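Local coordinates for protein disulfide isomerase (Pseudomonas aeruginosa, PDB 4N30) that probably catalyses thiol-disulfide exchange as a DsbA-like member of the thioredoxin family, helping to form or rearrange disulfide bonds, at residues I172-A175 with R176-G179; M202-E205 with T206-L209; A211-W214 with L215-L219. One frame throughout, in Å; residues are numbered along the deposited sequence.

Contact 1 (I172-A175 with R176-G179)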
# COMPACT_ATOMS: atom_id res chain seq x y z
N ILE A 172 -5.47 2.04 -9.26
CA ILE A 172 -5.56 0.92 -10.17
C ILE A 172 -5.34 1.36 -11.64
O ILE A 172 -4.54 0.80 -12.43
CB ILE A 172 -6.93 0.25 -10.08
CG1 ILE A 172 -7.06 -0.42 -8.71
CG2 ILE A 172 -7.09 -0.83 -11.19
CD1 ILE A 172 -8.56 -0.76 -8.47
N ASP A 173 -5.91 2.51 -11.97
CA ASP A 173 -5.80 3.11 -13.33
C ASP A 173 -4.38 3.51 -13.58
O ASP A 173 -3.83 3.23 -14.70
CB ASP A 173 -6.72 4.36 -13.48
CG ASP A 173 -8.18 4.01 -13.53
OD1 ASP A 173 -8.57 2.83 -13.60
OD2 ASP A 173 -8.87 5.05 -13.41
N ILE A 174 -3.68 4.11 -12.61
CA ILE A 174 -2.28 4.45 -12.75
C ILE A 174 -1.45 3.20 -12.94
O ILE A 174 -0.55 3.13 -13.83
CB ILE A 174 -1.75 5.31 -11.62
CG1 ILE A 174 -2.43 6.69 -11.67
CG2 ILE A 174 -0.23 5.43 -11.62
CD1 ILE A 174 -2.23 7.45 -10.41
N ALA A 175 -1.71 2.18 -12.09
CA ALA A 175 -1.02 0.92 -12.27
C ALA A 175 -1.14 0.39 -13.66
O ALA A 175 -0.13 -0.02 -14.26
CB ALA A 175 -1.45 -0.09 -11.20
N ARG A 176 -2.35 0.35 -14.20
CA ARG A 176 -2.58 -0.21 -15.52
C ARG A 176 -1.92 0.65 -16.57
O ARG A 176 -1.33 0.07 -17.53
CB ARG A 176 -4.09 -0.43 -15.77
CG ARG A 176 -4.62 -1.57 -14.84
CD ARG A 176 -5.98 -2.11 -15.27
NE ARG A 176 -6.95 -1.04 -15.09
CZ ARG A 176 -8.17 -1.13 -14.53
NH1 ARG A 176 -8.64 -2.32 -14.05
NH2 ARG A 176 -8.87 0.01 -14.44
N SER A 177 -1.90 1.94 -16.42
CA SER A 177 -1.22 2.87 -17.38
C SER A 177 0.24 2.58 -17.40
O SER A 177 0.95 2.86 -18.42
CB SER A 177 -1.46 4.35 -17.00
OG SER A 177 -0.62 4.86 -16.00
N LYS A 178 0.82 2.06 -16.32
CA LYS A 178 2.27 1.76 -16.21
C LYS A 178 2.46 0.31 -16.57
O LYS A 178 3.59 -0.18 -16.50
CB LYS A 178 2.76 2.00 -14.78
CG LYS A 178 2.86 3.47 -14.40
CD LYS A 178 3.41 3.50 -12.98
CE LYS A 178 3.35 4.86 -12.33
NZ LYS A 178 4.71 5.42 -12.51
N GLY A 179 1.45 -0.43 -16.96
CA GLY A 179 1.67 -1.82 -17.34
C GLY A 179 1.87 -2.76 -16.15
O GLY A 179 2.35 -3.91 -16.33
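Arg176 lays its guanidinium group over Ile172, whose CG2 methyl sits below the middle of one face, 3.5 Å from Arg176 CZ. Asp173 approaches the same group obliquely: Asp173 OD1 lies 3.0 Å from Arg176 NH2, close enough for a salt bridge. The carboxylate and guanidinium planes differ by only 29°, but the hydrogen bond within this pair is far from straight and counts as weak. Arg176 reaches both partners by running back along the helix and bending at chi3 (-66°), so that one residue supplies an apolar seat and the next a counter-charge.

Further round the turn, Ile174 and Lys178 lie side by side and point the same way, with Ile174 CG2 3.7 Å from Lys178 CE; here the aliphatic part of the lysine does the touching. Ser177 turns its hydroxyl back on the helix. With OG set between its own backbone N and carbonyl carbon, the group donates to Ile174 O at 2.8 Å from Ser177 OG, and that oxygen also takes a weak bond from Lys178 N at 3.0 Å. Regular backbone bonding persists up to this point: Arg176 N meets Ile172 O at 2.9 Å, and Ser177 N meets Asp173 O at 2.9 Å.

On the inner side Ala175 and Ile174 touch Tyr61 of strand 56-62, and Ile172 rests on Leu93 and Pro94; Lys178 O accepts a bond from Lys198 NZ. The chain leaves helical geometry at Gly179, where phi turns positive (76°). With that phi and two bonds back into the last turn, one of them Gly179 N to Arg176 O at 2.9 Å, this is a Schellman motif, which here ends helix 162-177 of the thioredoxin-fold protein.

Contact 2 (M202-E205 with T206-L209); sequences MADE and TTLL
Asp204 O accepts from Leu208 N at 3.0 Å with an N-H...O angle of 165°, and Glu205 O accepts from Leu209 N at 2.9 Å, which together define the opening turn of helix 205-216. Asp204 is the N-cap of this helix. Its OD1 receives Thr207 N at 3.0 Å along a nearly straight line (169°), the N-H arriving close to the direction of the carboxylate C-O bond. The first torsion places the group for this: CG stands between the backbone N and the carbonyl carbon of Asp204 (chi1 63°), which swings the carboxylate over the start of the helix. A negative charge there would probably interact favourably with the helix dipole.

The Thr207 hydroxyl is linked to the cap residue's backbone N through water 1. Thr207 OG1 and Asp204 N are 4.1 Å apart, too far for the direct reciprocal bond of a capping box, and the water joins them instead, accepting from Asp204 N at 3.0 Å.

The apolar side of the turn is built on Ala203, which faces the helix. Leu208 reaches the methyl with one branch, Leu208 CD2 lying 3.9 Å from Ala203 CB. Both residues also touch Leu186 of strand 185-190, while Leu208 packs on Trp79 of helix 67-81, and Tyr72 OH of that helix bonds to Ala203 O. The tightest apolar approach comes from Thr207: while OG1 bonds to water 1, the other branch, CG2, points at the loop and meets Ala203 CB at 3.6 Å.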
# COMPACT_ATOMS: atom_id res chain seq x y z
N MET A 202 8.66 -9.45 -4.89
CA MET A 202 9.12 -9.30 -3.52
C MET A 202 10.58 -8.91 -3.45
O MET A 202 11.45 -9.71 -3.01
CB MET A 202 8.81 -10.51 -2.63
CG MET A 202 7.30 -10.79 -2.58
SD MET A 202 6.93 -12.22 -1.51
CE MET A 202 7.89 -13.47 -2.27
N ALA A 203 10.90 -7.67 -3.78
CA ALA A 203 12.31 -7.23 -3.88
C ALA A 203 13.00 -7.35 -2.53
O ALA A 203 12.57 -6.73 -1.55
CB ALA A 203 12.32 -5.78 -4.35
N ASP A 204 14.18 -8.03 -2.54
CA ASP A 204 15.02 -8.21 -1.38
C ASP A 204 15.95 -7.03 -1.19
O ASP A 204 15.86 -6.02 -1.91
CB ASP A 204 15.84 -9.53 -1.43
CG ASP A 204 16.78 -9.61 -2.53
OD1 ASP A 204 17.27 -8.62 -3.06
OD2 ASP A 204 17.06 -10.73 -3.05
N GLU A 205 16.73 -7.01 -0.13
CA GLU A 205 17.49 -5.79 0.14
C GLU A 205 18.44 -5.48 -0.99
O GLU A 205 18.64 -4.28 -1.25
CB GLU A 205 18.23 -5.84 1.47
CG GLU A 205 19.31 -6.90 1.57
CD GLU A 205 19.92 -7.00 2.98
OE1 GLU A 205 19.61 -6.16 3.92
OE2 GLU A 205 20.77 -7.92 3.13
N THR A 206 19.03 -6.48 -1.65
CA THR A 206 19.99 -6.24 -2.72
C THR A 206 19.30 -5.52 -3.90
O THR A 206 19.83 -4.63 -4.57
CB THR A 206 20.63 -7.50 -3.19
OG1 THR A 206 21.16 -8.12 -2.00
CG2 THR A 206 21.69 -7.23 -4.28
N THR A 207 18.09 -6.00 -4.23
CA THR A 207 17.25 -5.42 -5.24
C THR A 207 16.92 -3.95 -4.89
O THR A 207 17.03 -3.06 -5.77
CB THR A 207 16.03 -6.30 -5.49
OG1 THR A 207 16.53 -7.60 -5.89
CG2 THR A 207 15.18 -5.67 -6.59
N LEU A 208 16.51 -3.67 -3.67
CA LEU A 208 16.16 -2.34 -3.29
C LEU A 208 17.39 -1.42 -3.40
O LEU A 208 17.32 -0.30 -3.91
CB LEU A 208 15.61 -2.28 -1.86
CG LEU A 208 14.25 -2.98 -1.69
CD1 LEU A 208 13.83 -2.95 -0.24
CD2 LEU A 208 13.15 -2.41 -2.54
N LEU A 209 18.50 -1.87 -2.82
CA LEU A 209 19.74 -1.04 -2.84
C LEU A 209 20.17 -0.78 -4.23
O LEU A 209 20.65 0.32 -4.59
CB LEU A 209 20.89 -1.74 -2.07
CG LEU A 209 20.66 -1.81 -0.55
CD1 LEU A 209 21.68 -2.75 0.09
CD2 LEU A 209 20.66 -0.41 0.03
O HOH W 1 14.63 -9.67 -4.99

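Contact 3 (A211-W214 with L215-L219); sequences AIDW and LAKDL
Asp213 and Lys217 supply the polar and charged part. Lys217 bends at chi3 and chi4 (78° and 53°), curling its ammonium back to the helix, where Lys217 NZ donates to Asp213 O at 3.2 Å. The donor stands well above that carbonyl plane, 41° out of it. Water 2 extends the grip, donating to Trp214 O at 2.8 Å and accepting from Lys217 NZ at 2.9 Å. The salt bridge from Asp213 OD2 to Lys217 NZ is long, at 3.9 Å, so the charges are only loosely paired.

Among backbone bonds, Leu215 N to Ala211 O is regular at 3.0 Å. Ala216 N to Ile212 O and Lys217 N to Asp213 O are weak, and a type I turn follows, with Leu219 N bonded to Ala216 O at 2.9 Å.

The apolar element is Leu215 CD2, which abuts the edge of the Trp214 ring in its plane, 3.8 Å from Trp214 CE3.

Arg195 makes a cation-pi contact with Trp214. Leu215 touches Val197 of strand 196-200, Ile188 of strand 185-190 and Trp56 of strand 56-62, so it lies across three neighbouring strands, which places the C-terminal part of helix 205-216 against the sheet.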
# COMPACT_ATOMS: atom_id res chain seq x y z
N ALA A 211 18.39 -0.82 -6.99
CA ALA A 211 17.42 0.10 -7.68
C ALA A 211 17.69 1.54 -7.27
O ALA A 211 17.63 2.39 -8.16
CB ALA A 211 16.00 -0.32 -7.24
N ILE A 212 17.95 1.76 -5.96
CA ILE A 212 18.18 3.18 -5.56
C ILE A 212 19.53 3.65 -6.18
O ILE A 212 19.67 4.79 -6.62
CB ILE A 212 18.12 3.30 -4.02
CG1 ILE A 212 16.64 3.13 -3.61
CG2 ILE A 212 18.64 4.69 -3.58
CD1 ILE A 212 16.51 2.96 -2.11
N ASP A 213 20.54 2.76 -6.23
CA ASP A 213 21.80 3.06 -6.87
C ASP A 213 21.58 3.38 -8.34
O ASP A 213 22.19 4.29 -8.89
CB ASP A 213 22.73 1.88 -6.64
CG ASP A 213 24.04 2.02 -7.29
OD1 ASP A 213 24.99 2.46 -6.66
OD2 ASP A 213 24.18 1.57 -8.47
N TRP A 214 20.70 2.60 -9.00
CA TRP A 214 20.39 2.94 -10.39
C TRP A 214 19.75 4.33 -10.55
O TRP A 214 20.10 5.08 -11.48
CB TRP A 214 19.47 1.83 -10.93
CG TRP A 214 19.09 2.02 -12.39
CD1 TRP A 214 19.72 1.38 -13.48
CD2 TRP A 214 17.97 2.72 -12.93
NE1 TRP A 214 19.06 1.72 -14.66
CE2 TRP A 214 18.02 2.56 -14.37
CE3 TRP A 214 16.98 3.53 -12.36
CZ2 TRP A 214 17.05 3.09 -15.23
CZ3 TRP A 214 15.98 4.10 -13.25
CH2 TRP A 214 16.04 3.87 -14.63
N LEU A 215 18.90 4.70 -9.59
CA LEU A 215 18.31 6.04 -9.64
C LEU A 215 19.36 7.14 -9.42
O LEU A 215 19.27 8.20 -10.09
CB LEU A 215 17.22 6.14 -8.58
CG LEU A 215 15.93 5.35 -8.81
CD1 LEU A 215 15.10 5.43 -7.51
CD2 LEU A 215 15.15 5.92 -9.98
N ALA A 216 20.27 6.93 -8.48
CA ALA A 216 20.88 8.06 -7.83
C ALA A 216 22.30 7.80 -7.28
O ALA A 216 22.76 8.69 -6.49
CB ALA A 216 19.97 8.45 -6.61
N LYS A 217 23.07 6.92 -7.86
CA LYS A 217 24.42 6.57 -7.23
C LYS A 217 25.29 7.84 -7.22
O LYS A 217 26.18 7.97 -6.37
CB LYS A 217 25.09 5.45 -8.00
CG LYS A 217 25.47 5.82 -9.42
CD LYS A 217 26.05 4.63 -10.18
CE LYS A 217 25.11 3.63 -10.67
NZ LYS A 217 23.98 4.09 -11.50
N ASP A 218 25.20 8.76 -8.21
CA ASP A 218 26.10 9.94 -8.28
C ASP A 218 25.53 11.14 -7.55
O ASP A 218 26.14 12.21 -7.55
CB ASP A 218 26.34 10.29 -9.74
CG ASP A 218 27.01 9.13 -10.52
OD1 ASP A 218 28.09 8.72 -10.02
OD2 ASP A 218 26.51 8.71 -11.59
N LEU A 219 24.39 11.00 -6.86
CA LEU A 219 23.75 12.12 -6.18
C LEU A 219 23.55 11.82 -4.72
O LEU A 219 22.53 12.16 -4.15
CB LEU A 219 22.36 12.36 -6.84
CG LEU A 219 22.36 13.23 -8.15
CD1 LEU A 219 23.06 12.56 -9.33
CD2 LEU A 219 20.95 13.67 -8.56
O HOH W 2 22.46 6.55 -11.31

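The three contacts follow one another along the chain. Contact 1 closes helix 162-177; strands 185-190 and 196-200 then intervene, and contacts 2 and 3 mark the beginning and the last turns of helix 205-216, with centres about 14 Å apart. Contact 1 lies about 22 Å from contact 2 and about 24 Å from contact 3, centre to centre, and touches neither. The mixed sheet relates them: contacts 1 and 3 both pack on strand 56-62, while contacts 2 and 3 share strand 185-190. Contact 2 also meets helix 67-81, whose start carries a thioredoxin-type CxxC pattern, probably the redox site. All three lie at or near helix ends that pack against the thioredoxin-fold sheet.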